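PDB 1NO1: replisome organizer, which probably loads the replicative helicase in phage SPP1 DNA replication and restrains its activity. Local coordinates for residues K4-I9 with G28-W33. Sequence-based numbering, arbitrary orientation.
Sequences KDVVQI and GTVKAW
Val-6 reaches across to the second helix with a single methyl, CG1, which packs against the carbonyl oxygen of Val-30 and the side chains of Val-30 and Trp-33. Its closest partner is that main-chain atom: Val-6 CG1 lies 3.8 Å from Val-30 O. Val-30 CG1 and Trp-33 CB are each 4.3 Å from Val-6 CG1. With CG1 held anti to the backbone N (chi1 177°), this branch is the one sent into the interface. Val-7 works through its other branch: Val-7 CG2 sits against both methyls of Val-30, 4.0 Å from Val-30 CG2 and 4.1 Å from Val-30 CG1, the two side chains slanting across one another. Trp-33 meets helix 3-16 through CB, while Thr-29 CG2 lies 3.8 Å above one face of the Trp-33 indole, offset toward the rim. The segments run at 112° to each other, 9.5 Å apart at closest approach, and pack helix 3-16 on helix 26-37 in the all-helical folded domain; Leu-10 also touches Val-30 and Trp-33, and the end of the Ile-9 side chain leads away to helix 42-55. Contact between the two segments buries 205 Å² and rests on apolar methyl packing rather than polar pairing.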
# COMPACT_ATOMS: atom_id res chain seq x y z
N LYS A 4 -10.95 -3.30 -4.52
CA LYS A 4 -11.31 -2.00 -3.99
C LYS A 4 -10.58 -1.78 -2.67
O LYS A 4 -10.32 -0.64 -2.26
CB LYS A 4 -12.83 -1.90 -3.80
N ASP A 5 -10.25 -2.86 -1.98
CA ASP A 5 -9.56 -2.70 -0.71
C ASP A 5 -8.07 -2.37 -0.99
O ASP A 5 -7.44 -1.67 -0.21
CB ASP A 5 -9.75 -3.93 0.19
CG ASP A 5 -11.15 -4.03 0.81
OD1 ASP A 5 -11.92 -3.03 0.84
OD2 ASP A 5 -11.59 -5.10 1.32
N VAL A 6 -7.53 -2.84 -2.11
CA VAL A 6 -6.16 -2.52 -2.53
C VAL A 6 -6.09 -1.05 -2.94
O VAL A 6 -5.12 -0.35 -2.65
CB VAL A 6 -5.69 -3.38 -3.73
CG1 VAL A 6 -4.28 -2.97 -4.20
CG2 VAL A 6 -5.66 -4.85 -3.34
N VAL A 7 -7.12 -0.57 -3.63
CA VAL A 7 -7.19 0.84 -3.95
C VAL A 7 -7.05 1.71 -2.67
O VAL A 7 -6.40 2.77 -2.72
CB VAL A 7 -8.51 1.19 -4.68
CG1 VAL A 7 -8.70 2.70 -4.81
CG2 VAL A 7 -8.55 0.52 -6.04
N GLN A 8 -7.64 1.29 -1.54
CA GLN A 8 -7.47 2.07 -0.31
C GLN A 8 -6.06 2.04 0.24
O GLN A 8 -5.58 3.06 0.68
CB GLN A 8 -8.32 1.60 0.87
CG GLN A 8 -9.70 1.18 0.61
CD GLN A 8 -10.56 1.30 1.87
OE1 GLN A 8 -11.64 0.68 1.95
NE2 GLN A 8 -10.10 2.10 2.85
N ILE A 9 -5.43 0.87 0.30
CA ILE A 9 -4.05 0.81 0.76
C ILE A 9 -3.21 1.81 -0.03
O ILE A 9 -2.47 2.60 0.55
CB ILE A 9 -3.50 -0.61 0.55
CG1 ILE A 9 -4.21 -1.58 1.48
CG2 ILE A 9 -1.98 -0.64 0.78
CD1 ILE A 9 -3.92 -1.24 2.96
N GLY A 28 -2.55 0.06 -13.14
CA GLY A 28 -1.61 -1.06 -13.26
C GLY A 28 -0.96 -1.48 -11.94
O GLY A 28 -0.80 -2.67 -11.69
N THR A 29 -0.60 -0.50 -11.11
CA THR A 29 -0.07 -0.78 -9.78
C THR A 29 -1.12 -1.47 -8.91
O THR A 29 -0.79 -2.38 -8.13
CB THR A 29 0.43 0.52 -9.14
OG1 THR A 29 1.66 0.93 -9.76
CG2 THR A 29 0.83 0.32 -7.68
N VAL A 30 -2.39 -1.06 -9.03
CA VAL A 30 -3.44 -1.71 -8.26
C VAL A 30 -3.52 -3.20 -8.65
O VAL A 30 -3.56 -4.10 -7.80
CB VAL A 30 -4.84 -1.09 -8.53
CG1 VAL A 30 -5.92 -1.99 -8.02
CG2 VAL A 30 -4.97 0.28 -7.87
N LYS A 31 -3.51 -3.45 -9.95
CA LYS A 31 -3.60 -4.81 -10.43
C LYS A 31 -2.42 -5.69 -9.94
O LYS A 31 -2.64 -6.84 -9.54
CB LYS A 31 -3.78 -4.86 -11.96
N ALA A 32 -1.20 -5.17 -9.96
CA ALA A 32 -0.04 -5.97 -9.57
C ALA A 32 0.06 -6.19 -8.05
O ALA A 32 0.33 -7.31 -7.61
CB ALA A 32 1.26 -5.37 -10.12
N TRP A 33 -0.14 -5.14 -7.24
CA TRP A 33 -0.13 -5.32 -5.78
C TRP A 33 -1.24 -6.35 -5.34
O TRP A 33 -1.07 -7.15 -4.39
CB TRP A 33 -0.22 -3.96 -5.03
CG TRP A 33 1.05 -3.10 -5.05
CD1 TRP A 33 1.99 -3.02 -6.07
CD2 TRP A 33 1.53 -2.23 -4.01
NE1 TRP A 33 2.99 -2.15 -5.72
CE2 TRP A 33 2.74 -1.65 -4.47
CE3 TRP A 33 1.05 -1.87 -2.74
CZ2 TRP A 33 3.50 -0.77 -3.68
CZ3 TRP A 33 1.79 -0.96 -1.96
CH2 TRP A 33 3.01 -0.42 -2.44